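Local coordinates for putative metal resistance protein (Proteus mirabilis, PDB 6C29) that probably shuttles reducing equivalents to periplasmic thiol-disulfide partners, the tandem immunoglobulin-fold domain of ScsB present here priming the disulfide isomerase ScsC, at residues L34-A39 with K89-P94; V54-N59 with M67-P72; L109-C114 with T121-N126. One frame throughout, in Å; residues are numbered along the deposited sequence.

Contact 1 of 3, residues L34-A39 with K89-P94; sequences LEVQLA and KEVVFP
Leu34 swings its CG away from its own amide nitrogen (chi1 176°), while Phe93 turns its ring to the side opposite its carbonyl carbon (chi1 -59°). From neighbouring strands the two side chains therefore run alongside each other in the same direction, and Leu34 CD2 touches Phe93 CD2 at 4.0 Å. Val36 CG2 comes up at the edge of the same ring, and Val36 CB rests on Val91 CG1 at 3.9 Å, so Leu34, Val36, Val91 and Phe93 make one apolar face, turned to the core. On the other face, turned outward, Glu35 CG lies along the two methyls of Val92, 3.9 Å from Val92 CG2, and Gln37 runs beside Glu90.

The backbones hold this antiparallel pairing in register. Leu34 and Phe93 exchange two bonds, as do Val36 and Val91, with Val36 N 2.9 Å from Val91 O. Leu38 N gives the last bond, to Lys89 O at 3.0 Å. Past it a water accepts a hydrogen bond from Lys89 N and donates one to Ala39 O.

This is the central strand pair of the four-stranded antiparallel sheet in an immunoglobulin-type, DsbD-like domain. Strand 16-24 flanks strand 30-38 on its far side and supplies Arg19, the salt-bridge partner of Glu35. Glu35 also touches Gln140 of helix 137-145, whereas Leu34 faces Leu109 of strand 104-114 in the opposing sheet.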
loop_
_atom_site.group_PDB
_atom_site.type_symbol
_atom_site.label_atom_id
_atom_site.label_comp_id
_atom_site.label_asym_id
_atom_site.label_seq_id
_atom_site.Cartn_x
_atom_site.Cartn_y
_atom_site.Cartn_z
ATOM N N LEU A 34 11.541 4.728 -3.261
ATOM C CA LEU A 34 10.873 6.016 -3.273
ATOM C C LEU A 34 10.556 6.418 -1.843
ATOM O O LEU A 34 9.683 5.836 -1.223
ATOM C CB LEU A 34 9.601 5.962 -4.094
ATOM C CG LEU A 34 8.798 7.230 -4.085
ATOM C CD1 LEU A 34 9.581 8.349 -4.764
ATOM C CD2 LEU A 34 7.469 6.997 -4.789
ATOM N N GLU A 35 11.261 7.404 -1.301
ATOM C CA GLU A 35 11.042 7.891 0.047
ATOM C C GLU A 35 10.107 9.095 -0.004
ATOM O O GLU A 35 10.277 9.985 -0.844
ATOM C CB GLU A 35 12.354 8.329 0.704
ATOM C CG GLU A 35 13.389 7.232 0.827
ATOM C CD GLU A 35 14.751 7.794 1.224
ATOM O OE1 GLU A 35 14.997 8.000 2.446
ATOM O OE2 GLU A 35 15.545 8.114 0.312
ATOM N N VAL A 36 9.131 9.114 0.895
ATOM C CA VAL A 36 8.204 10.212 1.037
ATOM C C VAL A 36 8.197 10.677 2.470
ATOM O O VAL A 36 7.932 9.886 3.369
ATOM C CB VAL A 36 6.806 9.816 0.624
ATOM C CG1 VAL A 36 5.865 10.966 0.788
ATOM C CG2 VAL A 36 6.788 9.323 -0.819
ATOM N N GLN A 37 8.523 11.955 2.690
ATOM C CA GLN A 37 8.511 12.603 4.005
ATOM C C GLN A 37 7.388 13.617 4.056
ATOM O O GLN A 37 7.360 14.511 3.219
ATOM C CB GLN A 37 9.841 13.319 4.273
ATOM C CG GLN A 37 11.011 12.422 4.642
ATOM C CD GLN A 37 11.084 12.076 6.128
ATOM O OE1 GLN A 37 10.593 12.809 6.988
ATOM N NE2 GLN A 37 11.701 10.940 6.428
ATOM N N LEU A 38 6.512 13.513 5.054
ATOM C CA LEU A 38 5.319 14.332 5.157
ATOM C C LEU A 38 5.346 15.249 6.361
ATOM O O LEU A 38 5.758 14.839 7.446
ATOM C CB LEU A 38 4.124 13.418 5.288
ATOM C CG LEU A 38 3.965 12.446 4.124
ATOM C CD1 LEU A 38 3.048 11.304 4.546
ATOM C CD2 LEU A 38 3.351 13.145 2.947
ATOM N N ALA A 39 4.867 16.470 6.194
ATOM C CA ALA A 39 4.669 17.343 7.353
ATOM C C ALA A 39 3.542 16.888 8.271
ATOM O O ALA A 39 2.652 16.144 7.849
ATOM C CB ALA A 39 4.390 18.727 6.894
ATOM N N LYS A 89 3.494 10.527 8.484
ATOM C CA LYS A 89 4.881 10.880 8.860
ATOM C C LYS A 89 5.868 10.624 7.719
ATOM O O LYS A 89 6.520 11.543 7.260
ATOM C CB LYS A 89 5.347 10.128 10.118
ATOM C CG LYS A 89 4.357 10.016 11.289
ATOM C CD LYS A 89 3.915 11.336 11.854
ATOM C CE LYS A 89 2.976 11.102 13.056
ATOM N NZ LYS A 89 2.281 12.346 13.485
ATOM N N GLU A 90 6.008 9.373 7.312
ATOM C CA GLU A 90 6.943 8.996 6.284
ATOM C C GLU A 90 6.689 7.584 5.832
ATOM O O GLU A 90 6.175 6.775 6.605
ATOM C CB GLU A 90 8.380 9.140 6.763
ATOM C CG GLU A 90 8.678 8.400 8.007
ATOM C CD GLU A 90 10.109 8.656 8.411
ATOM O OE1 GLU A 90 10.971 7.920 7.874
ATOM O OE2 GLU A 90 10.354 9.631 9.185
ATOM N N VAL A 91 6.977 7.317 4.572
ATOM C CA VAL A 91 6.842 5.988 4.033
ATOM C C VAL A 91 7.892 5.803 2.936
ATOM O O VAL A 91 8.253 6.760 2.252
ATOM C CB VAL A 91 5.415 5.753 3.497
ATOM C CG1 VAL A 91 5.045 6.768 2.413
ATOM C CG2 VAL A 91 5.243 4.349 2.979
ATOM N N VAL A 92 8.379 4.581 2.766
ATOM C CA VAL A 92 9.343 4.243 1.711
ATOM C C VAL A 92 8.811 3.100 0.879
ATOM O O VAL A 92 8.549 2.024 1.417
ATOM C CB VAL A 92 10.709 3.831 2.284
ATOM C CG1 VAL A 92 11.706 3.570 1.147
ATOM C CG2 VAL A 92 11.242 4.903 3.168
ATOM N N PHE A 93 8.617 3.329 -0.422
ATOM C CA PHE A 93 8.101 2.341 -1.337
ATOM C C PHE A 93 9.238 1.657 -2.093
ATOM O O PHE A 93 9.927 2.310 -2.872
ATOM C CB PHE A 93 7.133 2.989 -2.339
ATOM C CG PHE A 93 5.951 3.656 -1.703
ATOM C CD1 PHE A 93 4.934 2.907 -1.166
ATOM C CD2 PHE A 93 5.843 5.046 -1.649
ATOM C CE1 PHE A 93 3.844 3.501 -0.577
ATOM C CE2 PHE A 93 4.743 5.642 -1.059
ATOM C CZ PHE A 93 3.737 4.868 -0.526
ATOM N N PRO A 94 9.463 0.354 -1.866
ATOM C CA PRO A 94 10.345 -0.401 -2.757
ATOM C C PRO A 94 9.637 -0.772 -4.050
ATOM O O PRO A 94 8.501 -1.257 -3.997
ATOM C CB PRO A 94 10.696 -1.651 -1.948
ATOM C CG PRO A 94 9.875 -1.580 -0.670
ATOM C CD PRO A 94 8.863 -0.505 -0.842
HETATM O O HOH W 1 2.224 13.094 8.799
#

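Contact 2 of 3, residues V54-N59 with M67-P72; sequences VAPEIN and MIWHWP
Two indoles converge on Pro56 O in van der Waals contact: Trp71 brings its rim up to it, with CH2 at 3.8 Å from Pro56 O and the oxygen near the ring plane, while Trp69 presents a face, the same oxygen standing 4.1 Å above that plane and displaced toward the rim. No hydrogen bond crosses between 54-59 and 67-72, so shape carries the contact. The pyrrolidine of Pro56 completes the fit, its CG lying 4.0 Å from Trp71 CH2 and its CD at the ring edge, in plane. Ala55 CB adds a looser touch on Trp71 CH2.

Trp69 and Trp71 reach across from alternate residues of one chain, the first with CG anti to its amide nitrogen (chi1 -178°), the second with CG beside it (chi1 -66°). They also meet each other, Trp69 CD1 sitting over the centre of the Trp71 ring. Phe93 of strand 90-97 makes ring contacts with both. This is the margin of an immunoglobulin-type beta sandwich, where the two sheets come together at their outermost strands, 57-60 and 68-69, and the tryptophans span the gap between them.

Ile58 crosses Trp69 at about a right angle, its CG1 3.8 Å from Trp69 CZ3 at the ring edge. Met67, present as selenomethionine, comes near Ile58 O through its CE, a doubtful contact because a second conformer exists. Along the outer surface Asn59 ND2 bonds to Glu57 OE2 at 3.3 Å, in the plane of the amide but from above the carboxylate.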
loop_
_atom_site.group_PDB
_atom_site.type_symbol
_atom_site.label_atom_id
_atom_site.label_comp_id
_atom_site.label_asym_id
_atom_site.label_seq_id
_atom_site.Cartn_x
_atom_site.Cartn_y
_atom_site.Cartn_z
ATOM N N VAL A 54 -6.770 8.790 -3.390
ATOM C CA VAL A 54 -6.147 8.349 -4.630
ATOM C C VAL A 54 -4.797 7.701 -4.281
ATOM O O VAL A 54 -4.017 8.282 -3.532
ATOM C CB VAL A 54 -5.916 9.536 -5.590
ATOM C CG1 VAL A 54 -5.314 9.033 -6.873
ATOM C CG2 VAL A 54 -7.242 10.292 -5.814
ATOM N N ALA A 55 -4.543 6.501 -4.775
ATOM C CA ALA A 55 -3.259 5.847 -4.512
ATOM C C ALA A 55 -2.140 6.596 -5.243
ATOM O O ALA A 55 -2.326 7.031 -6.379
ATOM C CB ALA A 55 -3.272 4.407 -4.948
ATOM N N PRO A 56 -0.971 6.753 -4.596
ATOM C CA PRO A 56 0.168 7.315 -5.352
ATOM C C PRO A 56 0.568 6.390 -6.484
ATOM O O PRO A 56 0.387 5.178 -6.403
ATOM C CB PRO A 56 1.285 7.415 -4.317
ATOM C CG PRO A 56 0.893 6.462 -3.236
ATOM C CD PRO A 56 -0.608 6.402 -3.212
ATOM N N GLU A 57 1.121 6.962 -7.554
ATOM C CA GLU A 57 1.576 6.151 -8.679
ATOM C C GLU A 57 2.693 6.858 -9.431
ATOM O O GLU A 57 2.829 8.069 -9.316
ATOM C CB GLU A 57 0.414 5.840 -9.621
ATOM C CG GLU A 57 -0.116 7.031 -10.372
ATOM C CD GLU A 57 -1.228 6.642 -11.333
ATOM O OE1 GLU A 57 -1.796 5.539 -11.170
ATOM O OE2 GLU A 57 -1.478 7.400 -12.293
ATOM N N ILE A 58 3.472 6.091 -10.196
ATOM C CA ILE A 58 4.503 6.639 -11.054
ATOM C C ILE A 58 4.221 6.207 -12.478
ATOM O O ILE A 58 3.958 5.027 -12.743
ATOM C CB ILE A 58 5.928 6.174 -10.668
ATOM C CG1 ILE A 58 6.317 6.689 -9.289
ATOM C CG2 ILE A 58 6.943 6.688 -11.693
ATOM C CD1 ILE A 58 7.605 6.082 -8.745
ATOM N N ASN A 59 4.341 7.160 -13.389
ATOM C CA ASN A 59 4.305 6.875 -14.816
ATOM C C ASN A 59 5.685 7.141 -15.389
ATOM O O ASN A 59 6.189 8.268 -15.354
ATOM C CB ASN A 59 3.220 7.713 -15.469
ATOM C CG ASN A 59 1.815 7.282 -15.009
ATOM O OD1 ASN A 59 1.275 6.278 -15.486
ATOM N ND2 ASN A 59 1.226 8.032 -14.072
HETATM N N MSE A 67 6.638 -4.060 -13.719
HETATM C CA MSE A 67 6.810 -3.203 -12.538
HETATM C C MSE A 67 6.106 -3.852 -11.359
HETATM O O MSE A 67 4.950 -4.267 -11.466
HETATM C CB MSE A 67 6.260 -1.775 -12.719
HETATM C CG MSE A 67 5.958 -1.064 -11.346
HETATM SE SE MSE A 67 6.233 0.886 -11.182
HETATM C CE MSE A 67 4.406 1.496 -11.478
ATOM N N ILE A 68 6.830 -3.959 -10.251
ATOM C CA ILE A 68 6.274 -4.378 -8.967
ATOM C C ILE A 68 6.422 -3.212 -7.994
ATOM O O ILE A 68 7.519 -2.721 -7.760
ATOM C CB ILE A 68 6.985 -5.612 -8.373
ATOM C CG1 ILE A 68 6.904 -6.805 -9.326
ATOM C CG2 ILE A 68 6.368 -5.973 -7.027
ATOM C CD1 ILE A 68 7.880 -7.930 -8.980
ATOM N N TRP A 69 5.295 -2.754 -7.455
ATOM C CA TRP A 69 5.269 -1.721 -6.420
ATOM C C TRP A 69 4.918 -2.421 -5.108
ATOM O O TRP A 69 3.829 -2.984 -4.950
ATOM C CB TRP A 69 4.244 -0.645 -6.748
ATOM C CG TRP A 69 4.135 0.509 -5.809
ATOM C CD1 TRP A 69 3.785 0.450 -4.484
ATOM C CD2 TRP A 69 4.321 1.891 -6.115
ATOM N NE1 TRP A 69 3.755 1.719 -3.953
ATOM C CE2 TRP A 69 4.095 2.623 -4.932
ATOM C CE3 TRP A 69 4.679 2.586 -7.280
ATOM C CZ2 TRP A 69 4.180 4.004 -4.876
ATOM C CZ3 TRP A 69 4.775 3.948 -7.224
ATOM C CH2 TRP A 69 4.536 4.653 -6.026
ATOM N N HIS A 70 5.865 -2.436 -4.194
ATOM C CA HIS A 70 5.649 -3.117 -2.925
ATOM C C HIS A 70 5.055 -2.104 -1.968
ATOM O O HIS A 70 5.560 -0.994 -1.794
ATOM C CB HIS A 70 6.951 -3.672 -2.349
ATOM C CG HIS A 70 7.642 -4.658 -3.224
ATOM N ND1 HIS A 70 7.329 -5.999 -3.229
ATOM C CD2 HIS A 70 8.668 -4.509 -4.093
ATOM C CE1 HIS A 70 8.121 -6.629 -4.082
ATOM N NE2 HIS A 70 8.937 -5.746 -4.622
ATOM N N TRP A 71 3.952 -2.477 -1.338
ATOM C CA TRP A 71 3.260 -1.567 -0.453
ATOM C C TRP A 71 3.561 -1.886 0.998
ATOM O O TRP A 71 3.197 -2.959 1.480
ATOM C CB TRP A 71 1.755 -1.634 -0.679
ATOM C CG TRP A 71 1.323 -1.144 -2.021
ATOM C CD1 TRP A 71 1.156 -1.883 -3.142
ATOM C CD2 TRP A 71 1.003 0.211 -2.372
ATOM N NE1 TRP A 71 0.751 -1.077 -4.191
ATOM C CE2 TRP A 71 0.660 0.216 -3.740
ATOM C CE3 TRP A 71 0.998 1.421 -1.675
ATOM C CZ2 TRP A 71 0.299 1.399 -4.407
ATOM C CZ3 TRP A 71 0.622 2.577 -2.335
ATOM C CH2 TRP A 71 0.305 2.562 -3.686
ATOM N N PRO A 72 4.198 -0.980 1.723
ATOM C CA PRO A 72 4.384 -1.193 3.146
ATOM C C PRO A 72 3.058 -1.360 3.841
ATOM O O PRO A 72 2.019 -0.836 3.380
ATOM C CB PRO A 72 5.127 0.062 3.601
ATOM C CG PRO A 72 5.852 0.508 2.336
ATOM C CD PRO A 72 4.871 0.252 1.258
#

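Contact 3 of 3, residues L109-C114 with T121-N126; sequences LTLSTC and TDYSLN
Thr110 OG1 donates to Asp122 OD1 at 2.8 Å, on the syn side but 34° out of the carboxylate plane. Both side chains are set with the first heavy atom of the reaching branch opposite the carbonyl carbon (chi1 -60° for Thr110 OG1, -77° for Asp122 CG), so they run side by side off the same face of the hairpin.

The backbone polar groups are paired in full between Leu109 and Tyr123 and between Leu111 and Thr121. Leu109 O accepts Tyr123 N at 2.8 Å and is also approached by the Asp122 CA-H. Leu111 O takes two donors, Thr121 N at 2.9 Å and a water. That water also hydrogen-bonds Thr113 OG1, 2.7 Å away, and Thr121 OG1; the two hydroxyls have further partners in His15 and Asn13 respectively. Ser112 uses its OG on Val54 O and its O on Thr44 OG1.

On the opposite face Leu111 CD2 packs obliquely against Tyr123 CE1 at 3.8 Å, and Leu109 CB meets Leu125 CD1. Cys114 lies near the turn of the hairpin, consistent with the redox-cysteine site of DsbD relatives.

Strand 118-128 is one outer strand of its sheet, and strand 57-60, across strand 104-114, is the other. Leu111 and Tyr123 pack on Ala16 and Val18 of strand 16-24, and Thr121 leans on Met10 of strand 8-10.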
loop_
_atom_site.group_PDB
_atom_site.type_symbol
_atom_site.label_atom_id
_atom_site.label_comp_id
_atom_site.label_asym_id
_atom_site.label_seq_id
_atom_site.Cartn_x
_atom_site.Cartn_y
_atom_site.Cartn_z
ATOM N N LEU A 109 6.037 10.931 -10.662
ATOM C CA LEU A 109 5.277 10.481 -9.513
ATOM C C LEU A 109 4.112 11.432 -9.298
ATOM O O LEU A 109 4.343 12.620 -9.065
ATOM C CB LEU A 109 6.148 10.462 -8.254
ATOM C CG LEU A 109 5.436 10.338 -6.908
ATOM C CD1 LEU A 109 4.827 8.960 -6.736
ATOM C CD2 LEU A 109 6.413 10.668 -5.774
ATOM N N THR A 110 2.873 10.934 -9.348
ATOM C CA THR A 110 1.720 11.708 -8.910
ATOM C C THR A 110 1.476 11.319 -7.464
ATOM O O THR A 110 0.955 10.224 -7.167
ATOM C CB THR A 110 0.504 11.458 -9.763
ATOM O OG1 THR A 110 0.806 11.818 -11.133
ATOM C CG2 THR A 110 -0.697 12.281 -9.229
ATOM N N LEU A 111 1.929 12.173 -6.558
ATOM C CA LEU A 111 1.814 11.920 -5.140
ATOM C C LEU A 111 0.525 12.483 -4.615
ATOM O O LEU A 111 0.222 13.665 -4.796
ATOM C CB LEU A 111 2.976 12.537 -4.366
ATOM C CG LEU A 111 2.935 12.288 -2.855
ATOM C CD1 LEU A 111 3.184 10.841 -2.536
ATOM C CD2 LEU A 111 4.012 13.168 -2.209
ATOM N N SER A 112 -0.269 11.635 -3.985
ATOM C CA SER A 112 -1.442 12.083 -3.282
ATOM C C SER A 112 -1.135 12.315 -1.816
ATOM O O SER A 112 -0.482 11.473 -1.155
ATOM C CB SER A 112 -2.529 11.049 -3.419
ATOM O OG SER A 112 -1.946 9.808 -3.068
ATOM N N THR A 113 -1.546 13.462 -1.300
ATOM C CA THR A 113 -1.391 13.747 0.116
ATOM C C THR A 113 -2.731 14.234 0.599
ATOM O O THR A 113 -3.508 14.833 -0.166
ATOM C CB THR A 113 -0.264 14.772 0.399
ATOM O OG1 THR A 113 -0.471 15.977 -0.347
ATOM C CG2 THR A 113 1.129 14.182 0.026
ATOM N N CYS A 114 -2.997 14.003 1.863
ATOM C CA CYS A 114 -4.280 14.354 2.437
ATOM C C CYS A 114 -4.190 14.913 3.838
ATOM O O CYS A 114 -3.477 14.386 4.678
ATOM C CB CYS A 114 -5.180 13.139 2.459
ATOM S SG CYS A 114 -6.755 13.464 3.285
ATOM N N THR A 121 0.094 16.043 -6.480
ATOM C CA THR A 121 1.304 16.787 -6.829
ATOM C C THR A 121 2.180 15.903 -7.702
ATOM O O THR A 121 2.431 14.764 -7.350
ATOM C CB THR A 121 2.090 17.217 -5.575
ATOM O OG1 THR A 121 1.210 17.879 -4.657
ATOM C CG2 THR A 121 3.331 18.138 -5.906
ATOM N N ASP A 122 2.692 16.445 -8.797
ATOM C CA ASP A 122 3.616 15.715 -9.666
ATOM C C ASP A 122 5.070 16.014 -9.320
ATOM O O ASP A 122 5.448 17.177 -9.204
ATOM C CB ASP A 122 3.367 16.062 -11.121
ATOM C CG ASP A 122 2.140 15.375 -11.688
ATOM O OD1 ASP A 122 1.533 14.528 -11.004
ATOM O OD2 ASP A 122 1.794 15.670 -12.859
ATOM N N TYR A 123 5.878 14.969 -9.192
ATOM C CA TYR A 123 7.320 15.062 -8.970
ATOM C C TYR A 123 8.045 14.376 -10.113
ATOM O O TYR A 123 7.756 13.224 -10.414
ATOM C CB TYR A 123 7.712 14.414 -7.630
ATOM C CG TYR A 123 7.165 15.129 -6.431
ATOM C CD1 TYR A 123 5.892 14.886 -5.966
ATOM C CD2 TYR A 123 7.926 16.054 -5.738
ATOM C CE1 TYR A 123 5.378 15.558 -4.877
ATOM C CE2 TYR A 123 7.419 16.725 -4.662
ATOM C CZ TYR A 123 6.153 16.466 -4.216
ATOM O OH TYR A 123 5.615 17.130 -3.140
ATOM N N SER A 124 8.994 15.055 -10.744
ATOM C CA SER A 124 9.749 14.457 -11.832
ATOM C C SER A 124 10.969 13.761 -11.272
ATOM O O SER A 124 11.814 14.397 -10.619
ATOM C CB SER A 124 10.158 15.516 -12.846
ATOM O OG SER A 124 9.018 16.037 -13.486
ATOM N N LEU A 125 11.030 12.449 -11.495
ATOM C CA LEU A 125 12.109 11.596 -11.001
ATOM C C LEU A 125 13.045 11.299 -12.166
ATOM O O LEU A 125 12.663 10.651 -13.104
ATOM C CB LEU A 125 11.532 10.301 -10.416
ATOM C CG LEU A 125 10.407 10.496 -9.421
ATOM C CD1 LEU A 125 9.902 9.109 -9.009
ATOM C CD2 LEU A 125 10.892 11.325 -8.224
ATOM N N ASN A 126 14.277 11.773 -12.083
ATOM C CA ASN A 126 15.275 11.538 -13.102
ATOM C C ASN A 126 16.443 10.789 -12.481
ATOM O O ASN A 126 17.107 11.285 -11.574
ATOM C CB ASN A 126 15.700 12.886 -13.706
ATOM C CG ASN A 126 14.515 13.642 -14.297
ATOM O OD1 ASN A 126 13.773 13.114 -15.130
ATOM N ND2 ASN A 126 14.315 14.874 -13.844
HETATM O O HOH W 2 0.431 15.812 -2.927
#

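Overall arrangement
The three contacts sit in one immunoglobulin-type sandwich, the DsbD-like N-terminal part of the chain, their centres 11 to 12 Å apart. Contact 1 pairs the middle strands of the four-stranded sheet, contact 3 forms the hairpin of the three-stranded one, and contact 2 spans both at an edge. Along the chain, contact 2 is nested within the loop that contact 1 closes, and contact 3 follows. Backbone bonds Pro94 O to His70 N and Glu57 O to Thr110 N link contact 2 to contacts 1 and 3. Leu34 with Leu109, Val36 with Leu111 and Leu38 with Thr113 form the seam between contacts 1 and 3, where the hairpin that carries Cys114 packs on the other sheet.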